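Local coordinates for protein GH62 arabinofuranosidase (PDB 4N4B) that hydrolyses terminal non-reducing alpha-L-arabinofuranoside residues, probably those that decorate xylan in plant biomass, at residues A[106-111]-A[115-120]; A[143-148]-A[194-199]; A[188-193]-A[199-204]; A[288-291]-A[297-300]. One frame throughout, in Å; residues are numbered along the deposited sequence. Where two conformers were deposited one is given.

How the interactions relate
The chain folds as a five-bladed beta-propeller, and the four contacts sample three of its blades. Interaction 1 comes first along the chain, within the hairpin of strands 103-110 and 115-121. Interactions 2 and 3 alternate their segments, share G199 and have centres about 9 Å apart; interaction 2 ties the end of the sheet of interaction 1 to the loop that interaction 3 holds against strand 185-192. Interaction 4 follows last, in the loop between strands 286-288 and 306-311, its centre about 12 Å from interaction 1 and about 23 Å from interaction 2. Joined through F196 and R290, the hairpin thus packs against two other blades.

Interaction 1 (A[106-111]-A[115-120]); sequences QVFWFA and LWYLVY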
loop_
_atom_site.group_PDB
_atom_site.type_symbol
_atom_site.label_atom_id
_atom_site.label_comp_id
_atom_site.label_asym_id
_atom_site.label_seq_id
_atom_site.Cartn_x
_atom_site.Cartn_y
_atom_site.Cartn_z
ATOM N N GLN A 106 0.109 5.806 -2.817
ATOM C CA GLN A 106 -1.013 5.883 -1.865
ATOM C C GLN A 106 -1.812 7.126 -2.253
ATOM O O GLN A 106 -1.252 8.204 -2.315
ATOM C CB GLN A 106 -0.581 5.968 -0.404
ATOM C CG GLN A 106 -1.704 6.042 0.572
ATOM C CD GLN A 106 -1.302 6.700 1.886
ATOM O OE1 GLN A 106 -0.383 7.530 1.942
ATOM N NE2 GLN A 106 -2.081 6.399 2.906
ATOM N N VAL A 107 -3.123 6.939 -2.481
ATOM C CA VAL A 107 -3.994 8.073 -2.810
ATOM C C VAL A 107 -4.997 8.380 -1.737
ATOM O O VAL A 107 -5.606 7.489 -1.194
ATOM C CB VAL A 107 -4.687 7.856 -4.179
ATOM C CG1 VAL A 107 -5.738 6.790 -4.167
ATOM C CG2 VAL A 107 -5.257 9.176 -4.740
ATOM N N PHE A 108 -5.226 9.667 -1.502
ATOM C CA PHE A 108 -6.291 10.138 -0.589
ATOM C C PHE A 108 -6.601 11.574 -0.902
ATOM O O PHE A 108 -5.797 12.328 -1.427
ATOM C CB PHE A 108 -5.873 9.946 0.904
ATOM C CG PHE A 108 -4.626 10.646 1.273
ATOM C CD1 PHE A 108 -4.573 11.922 1.771
ATOM C CD2 PHE A 108 -3.403 9.960 1.171
ATOM C CE1 PHE A 108 -3.387 12.546 2.101
ATOM C CE2 PHE A 108 -2.202 10.586 1.450
ATOM C CZ PHE A 108 -2.208 11.883 1.903
ATOM N N TRP A 109 -7.827 11.952 -0.503
ATOM C CA TRP A 109 -8.245 13.391 -0.555
ATOM C C TRP A 109 -7.773 14.082 0.694
ATOM O O TRP A 109 -8.042 13.610 1.790
ATOM C CB TRP A 109 -9.781 13.406 -0.626
ATOM C CG TRP A 109 -10.423 14.780 -0.640
ATOM C CD1 TRP A 109 -11.186 15.258 0.398
ATOM C CD2 TRP A 109 -10.397 15.723 -1.663
ATOM N NE1 TRP A 109 -11.666 16.457 0.012
ATOM C CE2 TRP A 109 -11.237 16.816 -1.210
ATOM C CE3 TRP A 109 -9.869 15.772 -2.916
ATOM C CZ2 TRP A 109 -11.544 17.871 -2.050
ATOM C CZ3 TRP A 109 -10.118 16.870 -3.745
ATOM C CH2 TRP A 109 -10.923 17.944 -3.251
ATOM N N PHE A 110 -7.076 15.198 0.543
ATOM C CA PHE A 110 -6.631 15.954 1.751
ATOM C C PHE A 110 -7.585 17.151 1.866
ATOM O O PHE A 110 -7.480 18.160 1.130
ATOM C CB PHE A 110 -5.205 16.370 1.622
ATOM C CG PHE A 110 -4.682 17.006 2.883
ATOM C CD1 PHE A 110 -4.518 16.282 4.017
ATOM C CD2 PHE A 110 -4.326 18.372 2.911
ATOM C CE1 PHE A 110 -4.068 16.853 5.194
ATOM C CE2 PHE A 110 -3.894 18.939 4.056
ATOM C CZ PHE A 110 -3.803 18.228 5.213
ATOM N N ALA A 111 -8.533 16.941 2.755
ATOM C CA ALA A 111 -9.676 17.891 2.834
ATOM C C ALA A 111 -9.250 19.337 3.155
ATOM O O ALA A 111 -9.772 20.211 2.443
ATOM C CB ALA A 111 -10.692 17.322 3.809
ATOM N N LEU A 115 -7.466 18.989 -2.387
ATOM C CA LEU A 115 -6.581 18.368 -3.392
ATOM C C LEU A 115 -6.434 16.910 -3.009
ATOM O O LEU A 115 -6.401 16.492 -1.858
ATOM C CB LEU A 115 -5.194 18.954 -3.373
ATOM C CG LEU A 115 -4.984 20.377 -3.889
ATOM C CD1 LEU A 115 -3.574 20.857 -3.575
ATOM C CD2 LEU A 115 -5.344 20.530 -5.353
ATOM N N TRP A 116 -6.382 16.099 -4.109
ATOM C CA TRP A 116 -5.914 14.729 -3.906
ATOM C C TRP A 116 -4.384 14.771 -3.804
ATOM O O TRP A 116 -3.714 15.479 -4.535
ATOM C CB TRP A 116 -6.273 13.912 -5.154
ATOM C CG TRP A 116 -7.761 13.796 -5.433
ATOM C CD1 TRP A 116 -8.480 14.604 -6.225
ATOM C CD2 TRP A 116 -8.653 12.840 -4.852
ATOM N NE1 TRP A 116 -9.802 14.195 -6.189
ATOM C CE2 TRP A 116 -9.970 13.130 -5.356
ATOM C CE3 TRP A 116 -8.515 11.788 -3.957
ATOM C CZ2 TRP A 116 -11.087 12.360 -4.969
ATOM C CZ3 TRP A 116 -9.602 11.093 -3.601
ATOM C CH2 TRP A 116 -10.885 11.400 -4.080
ATOM N N TYR A 117 -3.915 13.900 -2.949
ATOM C CA TYR A 117 -2.480 13.586 -2.754
ATOM C C TYR A 117 -2.195 12.192 -3.246
ATOM O O TYR A 117 -2.963 11.283 -2.943
ATOM C CB TYR A 117 -2.042 13.754 -1.281
ATOM C CG TYR A 117 -1.772 15.223 -0.895
ATOM C CD1 TYR A 117 -2.806 16.157 -0.838
ATOM C CD2 TYR A 117 -0.480 15.668 -0.624
ATOM C CE1 TYR A 117 -2.537 17.477 -0.542
ATOM C CE2 TYR A 117 -0.203 17.024 -0.337
ATOM C CZ TYR A 117 -1.251 17.893 -0.297
ATOM O OH TYR A 117 -0.994 19.243 0.030
ATOM N N LEU A 118 -1.050 12.040 -3.888
ATOM C CA LEU A 118 -0.450 10.767 -4.226
ATOM C C LEU A 118 0.941 10.725 -3.581
ATOM O O LEU A 118 1.756 11.518 -3.929
ATOM C CB LEU A 118 -0.406 10.629 -5.727
ATOM C CG LEU A 118 -0.128 9.164 -6.277
ATOM C CD1 LEU A 118 -1.371 8.327 -6.056
ATOM C CD2 LEU A 118 0.279 9.245 -7.737
ATOM N N VAL A 119 1.060 9.812 -2.601
ATOM C CA VAL A 119 2.313 9.628 -1.858
ATOM C C VAL A 119 3.003 8.439 -2.433
ATOM O O VAL A 119 2.374 7.428 -2.738
ATOM C CB VAL A 119 1.955 9.445 -0.391
ATOM C CG1 VAL A 119 3.129 9.026 0.496
ATOM C CG2 VAL A 119 1.380 10.796 0.168
ATOM N N TYR A 120 4.326 8.501 -2.569
ATOM C CA TYR A 120 5.127 7.465 -3.232
ATOM C C TYR A 120 6.596 7.712 -2.931
ATOM O O TYR A 120 6.965 8.626 -2.258
ATOM C CB TYR A 120 4.836 7.419 -4.768
ATOM C CG TYR A 120 5.024 8.705 -5.428
ATOM C CD1 TYR A 120 3.970 9.612 -5.576
ATOM C CD2 TYR A 120 6.214 9.084 -6.016
ATOM C CE1 TYR A 120 4.201 10.805 -6.208
ATOM C CE2 TYR A 120 6.456 10.311 -6.651
ATOM C CZ TYR A 120 5.421 11.180 -6.747
ATOM O OH TYR A 120 5.592 12.372 -7.425
#
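Q106 and V119 begin a run of backbone hydrogen bonds that ends at F110 and L115, with F108 and Y117 the hydrogen-bonded pair between. Y117 N gives F108 O an almost straight bond of 2.9 Å, while F110 N reaches L115 O at 2.8 Å next to the hairpin turn. The non-hydrogen-bonded pairs, V107 with L118 and W109 with W116, bring their alpha carbons closer, and the two tryptophans come into direct contact on one face.

Aromatic contacts do most of the side-chain work. W109 turns the edge of its six-membered ring toward the face of W116, planes at 63°, with CE3 3.6 Å from W116 CE2, and its CB lies over the six-membered ring of W116. On the opposite face of the sheet, F108 has chi1 58°, which sets its CG between backbone N and carbonyl carbon and brings the ring over Y117, whose CB lies 3.7 Å from F108 CZ. F110 CB comes 3.4 Å from Y117 CD1.

Aliphatic groups fill in: V119 CG2 meets F108 CE2, and L118 CD1 meets V107 CB. Q106 can be buried because its OE1 accepts from V168 N.

The hairpin is wedged between blades. V107 and W116 pack on strand 46-55, whereas F108 and V119 lean on strand 164-170; strand 125-130 continues the sheet beyond L115-Y120.

Interaction 2 (A[143-148]-A[194-199]); sequences KVFYPD and EQFPNG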
loop_
_atom_site.group_PDB
_atom_site.type_symbol
_atom_site.label_atom_id
_atom_site.label_comp_id
_atom_site.label_asym_id
_atom_site.label_seq_id
_atom_site.Cartn_x
_atom_site.Cartn_y
_atom_site.Cartn_z
ATOM N N LYS A 143 7.307 16.694 -4.901
ATOM C CA LYS A 143 8.004 17.380 -3.771
ATOM C C LYS A 143 8.277 16.321 -2.764
ATOM O O LYS A 143 7.677 15.229 -2.762
ATOM C CB LYS A 143 7.174 18.523 -3.223
ATOM C CG LYS A 143 7.030 19.645 -4.186
ATOM C CD LYS A 143 6.367 20.840 -3.474
ATOM C CE LYS A 143 6.417 22.168 -4.295
ATOM N NZ LYS A 143 5.457 22.063 -5.406
ATOM N N VAL A 144 9.236 16.571 -1.839
ATOM C CA VAL A 144 9.670 15.575 -0.871
ATOM C C VAL A 144 9.276 15.922 0.518
ATOM O O VAL A 144 9.351 17.104 0.941
ATOM C CB VAL A 144 11.186 15.218 -1.046
ATOM C CG1 VAL A 144 11.478 14.625 -2.433
ATOM C CG2 VAL A 144 12.065 16.415 -0.727
ATOM N N PHE A 145 8.979 14.956 1.353
ATOM C CA PHE A 145 8.688 15.137 2.742
ATOM C C PHE A 145 9.929 15.417 3.575
ATOM O O PHE A 145 9.793 15.980 4.633
ATOM C CB PHE A 145 7.981 13.942 3.333
ATOM C CG PHE A 145 6.529 13.786 2.865
ATOM C CD1 PHE A 145 5.526 14.595 3.384
ATOM C CD2 PHE A 145 6.171 12.814 1.920
ATOM C CE1 PHE A 145 4.227 14.433 2.999
ATOM C CE2 PHE A 145 4.844 12.648 1.534
ATOM C CZ PHE A 145 3.899 13.464 2.077
ATOM N N TYR A 146 11.098 15.001 3.082
ATOM C CA TYR A 146 12.350 15.131 3.854
ATOM C C TYR A 146 13.327 15.883 2.952
ATOM O O TYR A 146 14.226 15.353 2.267
ATOM C CB TYR A 146 12.903 13.758 4.245
ATOM C CG TYR A 146 12.015 12.997 5.158
ATOM C CD1 TYR A 146 11.911 13.250 6.480
ATOM C CD2 TYR A 146 11.240 11.971 4.637
ATOM C CE1 TYR A 146 11.109 12.513 7.296
ATOM C CE2 TYR A 146 10.466 11.204 5.431
ATOM C CZ TYR A 146 10.361 11.434 6.793
ATOM O OH TYR A 146 9.619 10.634 7.564
ATOM N N PRO A 147 13.231 17.271 2.880
ATOM C CA PRO A 147 14.061 18.027 1.951
ATOM C C PRO A 147 15.528 18.051 2.248
ATOM O O PRO A 147 16.273 18.360 1.332
ATOM C CB PRO A 147 13.490 19.462 2.076
ATOM C CG PRO A 147 12.847 19.471 3.434
ATOM C CD PRO A 147 12.259 18.092 3.669
ATOM N N ASP A 148 15.915 17.591 3.402
ATOM C CA ASP A 148 17.331 17.486 3.782
ATOM C C ASP A 148 17.875 16.136 3.498
ATOM O O ASP A 148 19.085 15.932 3.736
ATOM C CB ASP A 148 17.535 17.935 5.236
ATOM C CG ASP A 148 17.330 19.448 5.384
ATOM O OD1 ASP A 148 17.709 20.243 4.479
ATOM O OD2 ASP A 148 16.714 19.811 6.375
ATOM N N GLU A 194 -2.337 21.257 10.092
ATOM C CA GLU A 194 -2.269 22.509 9.446
ATOM C C GLU A 194 -1.004 22.774 8.668
ATOM O O GLU A 194 -1.019 23.589 7.710
ATOM C CB GLU A 194 -2.526 23.663 10.549
ATOM C CG GLU A 194 -3.894 23.546 11.315
ATOM C CD GLU A 194 -4.018 22.445 12.459
ATOM O OE1 GLU A 194 -3.042 21.728 12.950
ATOM O OE2 GLU A 194 -5.189 22.274 12.931
ATOM N N GLN A 195 0.066 22.048 9.010
ATOM C CA GLN A 195 1.340 22.209 8.353
ATOM C C GLN A 195 1.537 21.222 7.156
ATOM O O GLN A 195 2.274 21.530 6.234
ATOM C CB GLN A 195 2.450 21.982 9.338
ATOM C CG GLN A 195 2.613 23.065 10.442
ATOM C CD GLN A 195 3.716 22.539 11.338
ATOM O OE1 GLN A 195 4.883 22.599 10.971
ATOM N NE2 GLN A 195 3.354 21.797 12.378
ATOM N N PHE A 196 0.812 20.117 7.217
ATOM C CA PHE A 196 0.948 19.062 6.182
ATOM C C PHE A 196 0.879 19.682 4.808
ATOM O O PHE A 196 -0.034 20.483 4.533
ATOM C CB PHE A 196 -0.123 18.056 6.403
ATOM C CG PHE A 196 0.001 16.895 5.385
ATOM C CD1 PHE A 196 -0.609 16.975 4.154
ATOM C CD2 PHE A 196 0.769 15.795 5.684
ATOM C CE1 PHE A 196 -0.495 15.892 3.219
ATOM C CE2 PHE A 196 0.948 14.732 4.748
ATOM C CZ PHE A 196 0.281 14.808 3.552
ATOM N N PRO A 197 1.769 19.320 3.854
ATOM C CA PRO A 197 2.775 18.252 3.920
ATOM C C PRO A 197 4.092 18.640 4.516
ATOM O O PRO A 197 5.039 17.820 4.583
ATOM C CB PRO A 197 2.931 17.868 2.451
ATOM C CG PRO A 197 2.750 19.199 1.720
ATOM C CD PRO A 197 1.648 19.867 2.495
ATOM N N ASN A 198 4.277 19.891 4.916
ATOM C CA ASN A 198 5.494 20.396 5.440
ATOM C C ASN A 198 5.765 20.108 6.919
ATOM O O ASN A 198 4.833 19.799 7.645
ATOM C CB ASN A 198 5.478 21.935 5.170
ATOM C CG ASN A 198 5.251 22.260 3.711
ATOM O OD1 ASN A 198 6.055 21.889 2.832
ATOM N ND2 ASN A 198 4.198 22.929 3.419
ATOM N N GLY A 199 7.032 20.216 7.277
ATOM C CA GLY A 199 7.370 20.090 8.706
ATOM C C GLY A 199 7.502 18.717 9.289
ATOM O O GLY A 199 7.470 18.540 10.492
HETATM O O HOH W 1 7.664 17.669 5.412
#
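F145 pushes its ring into the corner formed by F196 and P197, and this small apolar junction is the tight part of the contact. F145 CE1 lies 3.7 Å from P197 CB and equally 3.7 Å from F196 CE2. The two phenyl planes are inclined at 46° and meet obliquely. At the edge of the F145 ring, CD1 comes to 3.5 Å from P197 O, where an aromatic C-H with its slight positive charge faces a carbonyl oxygen. F145 has its CG anti to its own carbonyl carbon (chi1 -72°), which places the ring beside its backbone N and lets its end reach the corner.

The corner owes its shape to a cis peptide between F196 and P197. Together with the bond from N198 N to Q195 O, it makes a type VIa turn, in which proline is the natural residue to follow a cis bond; P197 CB sits over the centre of the preceding F196 ring. With an alanine at F145, the corner of F196 and P197 would probably lose its ring filling, leaving a gap and F196 less firmly held.

The other side is looser and wet. No direct hydrogen bond joins the segments; a water donates to F145 O and to P197 O, 2.8 Å to each, spanning the backbones beyond the rings.

Since Y127, L177 and M200 also touch this cluster, the chemistry implies a hydrophobic seam between two blades, fastened by shape; its rings offer no N-H or O-H, so the water supplies the hydrogen bonds that link the two carbonyls.

Interaction 3 (A[188-193]-A[199-204]); sequences RSETSL and GMSQPV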
loop_
_atom_site.group_PDB
_atom_site.type_symbol
_atom_site.label_atom_id
_atom_site.label_comp_id
_atom_site.label_asym_id
_atom_site.label_seq_id
_atom_site.Cartn_x
_atom_site.Cartn_y
_atom_site.Cartn_z
ATOM N N ARG A 188 8.158 6.253 11.706
ATOM C CA ARG A 188 7.040 7.188 11.734
ATOM C C ARG A 188 7.509 8.652 12.015
ATOM O O ARG A 188 8.167 8.869 12.973
ATOM C CB ARG A 188 5.994 6.748 12.767
ATOM C CG ARG A 188 4.736 7.578 12.750
ATOM C CD ARG A 188 3.837 7.263 13.963
ATOM N NE ARG A 188 4.512 7.546 15.232
ATOM C CZ ARG A 188 4.751 8.748 15.724
ATOM N NH1 ARG A 188 4.299 9.826 15.145
ATOM N NH2 ARG A 188 5.431 8.834 16.838
ATOM N N SER A 189 7.125 9.583 11.150
ATOM C CA SER A 189 7.306 11.004 11.385
ATOM C C SER A 189 5.938 11.643 11.512
ATOM O O SER A 189 4.968 11.006 11.201
ATOM C CB SER A 189 7.987 11.666 10.224
ATOM O OG SER A 189 9.305 11.275 10.109
ATOM N N GLU A 190 5.883 12.875 12.030
ATOM C CA GLU A 190 4.595 13.575 12.123
ATOM C C GLU A 190 4.818 15.055 11.879
ATOM O O GLU A 190 5.865 15.615 12.088
ATOM C CB GLU A 190 3.864 13.245 13.421
ATOM C CG GLU A 190 4.594 13.676 14.679
ATOM C CD GLU A 190 3.798 13.331 15.932
ATOM O OE1 GLU A 190 4.019 12.289 16.507
ATOM O OE2 GLU A 190 2.896 14.196 16.259
ATOM N N THR A 191 3.661 15.660 11.604
ATOM C CA THR A 191 3.510 17.143 11.530
ATOM C C THR A 191 2.102 17.461 11.884
ATOM O O THR A 191 1.224 16.591 11.967
ATOM C CB THR A 191 3.880 17.626 10.148
ATOM O OG1 THR A 191 4.086 19.060 10.183
ATOM C CG2 THR A 191 2.866 17.249 9.058
ATOM N N SER A 192 1.828 18.754 12.159
ATOM C CA SER A 192 0.459 19.062 12.386
ATOM C C SER A 192 -0.382 19.011 11.140
ATOM O O SER A 192 0.128 19.169 10.020
ATOM C CB SER A 192 0.382 20.512 12.983
ATOM O OG SER A 192 0.585 21.467 12.032
ATOM N N LEU A 193 -1.687 18.851 11.312
ATOM C CA LEU A 193 -2.650 18.863 10.263
ATOM C C LEU A 193 -2.512 20.101 9.411
ATOM O O LEU A 193 -2.576 20.089 8.169
ATOM C CB LEU A 193 -4.106 18.625 10.751
ATOM C CG LEU A 193 -5.187 18.534 9.689
ATOM C CD1 LEU A 193 -5.014 17.255 8.816
ATOM C CD2 LEU A 193 -6.585 18.574 10.308
ATOM N N GLY A 199 7.032 20.216 7.277
ATOM C CA GLY A 199 7.370 20.090 8.706
ATOM C C GLY A 199 7.502 18.717 9.289
ATOM O O GLY A 199 7.470 18.540 10.492
ATOM N N MET A 200 7.521 17.636 8.476
ATOM C CA MET A 200 7.639 16.333 9.062
ATOM C C MET A 200 8.869 16.233 10.018
ATOM O O MET A 200 9.966 16.579 9.567
ATOM C CB MET A 200 7.768 15.236 7.931
ATOM C CG MET A 200 6.360 14.914 7.318
ATOM S SD MET A 200 5.306 14.129 8.405
ATOM C CE MET A 200 3.878 13.995 7.289
ATOM N N SER A 201 8.606 15.654 11.172
ATOM C CA SER A 201 9.669 15.452 12.166
ATOM C C SER A 201 10.707 14.459 11.625
ATOM O O SER A 201 10.438 13.633 10.690
ATOM C CB SER A 201 9.014 14.934 13.440
ATOM O OG SER A 201 8.426 13.653 13.190
ATOM N N GLN A 202 11.874 14.396 12.239
ATOM C CA GLN A 202 12.762 13.263 12.048
ATOM C C GLN A 202 12.025 12.025 12.656
ATOM O O GLN A 202 11.330 12.066 13.683
ATOM C CB GLN A 202 14.086 13.506 12.785
ATOM C CG GLN A 202 14.940 14.535 12.037
ATOM C CD GLN A 202 15.390 14.083 10.657
ATOM O OE1 GLN A 202 16.122 13.110 10.525
ATOM N NE2 GLN A 202 14.930 14.745 9.587
ATOM N N PRO A 203 11.991 10.894 11.928
ATOM C CA PRO A 203 11.204 9.750 12.326
ATOM C C PRO A 203 11.756 9.116 13.607
ATOM O O PRO A 203 12.963 9.138 13.855
ATOM C CB PRO A 203 11.320 8.776 11.141
ATOM C CG PRO A 203 12.434 9.222 10.377
ATOM C CD PRO A 203 12.829 10.677 10.726
ATOM N N VAL A 204 10.837 8.442 14.259
ATOM C CA VAL A 204 11.127 7.488 15.307
ATOM C C VAL A 204 10.952 6.117 14.742
ATOM O O VAL A 204 10.310 5.922 13.661
ATOM C CB VAL A 204 10.238 7.663 16.518
ATOM C CG1 VAL A 204 10.487 9.064 17.161
ATOM C CG2 VAL A 204 8.808 7.418 16.270
HETATM O O HOH W 2 8.409 11.369 14.688
HETATM O O HOH W 3 6.645 17.746 13.582
#
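The outer edge of one propeller blade is built here, where strand 185-192 meets the run into the last strand, 204-208, and R188 pairs with V204. This antiparallel pair is hydrogen-bonded both ways: R188 N reaches V204 O at 2.9 Å, and V204 N returns to R188 O. Next to it P203, which has no N-H, sits beside S189, where none is needed; the regular pairing then gives way, and two serines supply bonds.

S189 OG donates to S201 O at 2.7 Å and also hydrogen-bonds with Y146 OH. In return, S201 OG accepts from E190 N at 2.9 Å and donates to a water that in turn serves R188 O; chi1 of 64° puts this hydroxyl between its own backbone N and carbonyl carbon, where it can reach the strand. Serine suits both places because its short side chain keeps a hydroxyl close to the backbone: that of S201 stands in for a carbonyl before E190 N, and that of S189 gives S201 O a donor. Losing the hydroxyl to an alanine at S189 would probably leave S201 O without its side-chain donor and Y146 OH without this mate.

In a four-stranded propeller blade the last strand is the outermost, and here its approach is irregular: S201 N still bonds to E190 O, but T191 and M200 meet through apolar atoms, with T191 CG2 3.8 Å from M200 CE. G199 has a positive phi, and any beta carbon would press on T191 OG1, which is hydrogen-bonded to N198 O. On the strand itself R188 NH1 makes a salt bridge to E190 OE1, 2.8 Å long, and that carboxylate oxygen also pairs with R252.

Interaction 4 (A[288-291]-A[297-300]); sequences IIRD and KLLI
L298 opens the contact by laying its CD1 methyl over one face of the R290 guanidinium, 3.5 Å from NE. The residue adopts a left-handed backbone conformation, and its side chain then leans back toward the arginine. A bend in the R290 chain (chi3 -71°) turns the flat group so that a face meets the leucine while NH2 stays with V107 O and the carboxylate of E287. An aliphatic residue fits here because it covers the guanidinium face without competing for its N-H groups.

L299 contributes through its backbone: its O lies 3.6 Å from R290 CG, and a water sits near both L299 O and D291 O. The segments run from the end of strand 286-288 into the connection to strand 306-311 of the five-bladed propeller, and the R290 side chain is about 9 Å from the bound calcium ion.

I300 adds branched aliphatic packing. Its CG2 touches both I288 CG2 and R290 CG, and its CD1 meets I288 CD1 at 3.8 Å, the two isoleucines crossing at roughly a right angle. Y221 of strand 216-222 packs against I300 as well.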
loop_
_atom_site.group_PDB
_atom_site.type_symbol
_atom_site.label_atom_id
_atom_site.label_comp_id
_atom_site.label_asym_id
_atom_site.label_seq_id
_atom_site.Cartn_x
_atom_site.Cartn_y
_atom_site.Cartn_z
ATOM N N ILE A 288 -6.596 -2.099 1.338
ATOM C CA ILE A 288 -8.040 -2.255 1.508
ATOM C C ILE A 288 -8.805 -1.250 0.637
ATOM O O ILE A 288 -8.431 -0.053 0.596
ATOM C CB ILE A 288 -8.373 -2.123 3.004
ATOM C CG1 ILE A 288 -7.738 -3.231 3.841
ATOM C CG2 ILE A 288 -9.926 -2.047 3.209
ATOM C CD1 ILE A 288 -8.014 -3.197 5.353
ATOM N N ILE A 289 -9.863 -1.699 0.020
ATOM C CA ILE A 289 -10.651 -0.784 -0.750
ATOM C C ILE A 289 -11.339 0.218 0.188
ATOM O O ILE A 289 -12.098 -0.125 0.989
ATOM C CB ILE A 289 -11.692 -1.513 -1.601
ATOM C CG1 ILE A 289 -11.039 -2.497 -2.574
ATOM C CG2 ILE A 289 -12.460 -0.489 -2.401
ATOM C CD1 ILE A 289 -12.037 -3.190 -3.480
ATOM N N ARG A 290 -11.001 1.470 0.041
ATOM C CA ARG A 290 -11.624 2.507 0.830
ATOM C C ARG A 290 -12.781 3.109 0.045
ATOM O O ARG A 290 -12.673 3.565 -1.009
ATOM C CB ARG A 290 -10.601 3.598 1.210
ATOM C CG ARG A 290 -9.680 3.188 2.342
ATOM C CD ARG A 290 -8.493 4.136 2.431
ATOM N NE ARG A 290 -7.501 4.033 1.354
ATOM C CZ ARG A 290 -7.054 5.029 0.637
ATOM N NH1 ARG A 290 -7.500 6.252 0.769
ATOM N NH2 ARG A 290 -6.158 4.807 -0.288
ATOM N N ASP A 291 -13.915 3.055 0.689
ATOM C CA ASP A 291 -15.106 3.676 0.160
ATOM C C ASP A 291 -15.558 4.778 1.141
ATOM O O ASP A 291 -14.818 5.214 1.959
ATOM C CB ASP A 291 -16.142 2.651 -0.199
ATOM C CG ASP A 291 -16.529 1.744 0.973
ATOM O OD1 ASP A 291 -16.356 2.141 2.109
ATOM O OD2 ASP A 291 -16.916 0.595 0.726
ATOM N N LYS A 297 -8.012 10.650 6.814
ATOM C CA LYS A 297 -8.116 9.824 7.972
ATOM C C LYS A 297 -8.020 8.310 7.720
ATOM O O LYS A 297 -7.850 7.546 8.622
ATOM C CB LYS A 297 -9.478 10.059 8.690
ATOM C CG LYS A 297 -9.639 11.528 9.204
ATOM C CD LYS A 297 -10.685 11.659 10.278
ATOM C CE LYS A 297 -10.428 12.997 11.016
ATOM N NZ LYS A 297 -10.730 14.039 10.042
ATOM N N LEU A 298 -8.019 7.950 6.410
ATOM C CA LEU A 298 -7.751 6.504 5.985
ATOM C C LEU A 298 -8.674 5.554 6.739
ATOM O O LEU A 298 -8.358 4.486 7.228
ATOM C CB LEU A 298 -6.258 6.110 6.185
ATOM C CG LEU A 298 -5.307 6.505 5.083
ATOM C CD1 LEU A 298 -5.619 5.726 3.833
ATOM C CD2 LEU A 298 -5.197 7.987 4.750
ATOM N N LEU A 299 -9.969 5.936 6.801
ATOM C CA LEU A 299 -10.959 5.130 7.412
ATOM C C LEU A 299 -11.343 3.918 6.532
ATOM O O LEU A 299 -11.579 4.059 5.312
ATOM C CB LEU A 299 -12.253 5.981 7.659
ATOM C CG LEU A 299 -13.423 5.261 8.384
ATOM C CD1 LEU A 299 -13.125 4.803 9.736
ATOM C CD2 LEU A 299 -14.724 6.162 8.410
ATOM N N ILE A 300 -11.532 2.763 7.152
ATOM C CA ILE A 300 -12.071 1.532 6.490
ATOM C C ILE A 300 -13.389 1.104 7.125
ATOM O O ILE A 300 -13.714 1.514 8.276
ATOM C CB ILE A 300 -11.060 0.409 6.483
ATOM C CG1 ILE A 300 -10.727 -0.038 7.915
ATOM C CG2 ILE A 300 -9.861 0.876 5.644
ATOM C CD1 ILE A 300 -9.957 -1.338 7.971
HETATM O O HOH W 4 -13.640 3.590 3.829
#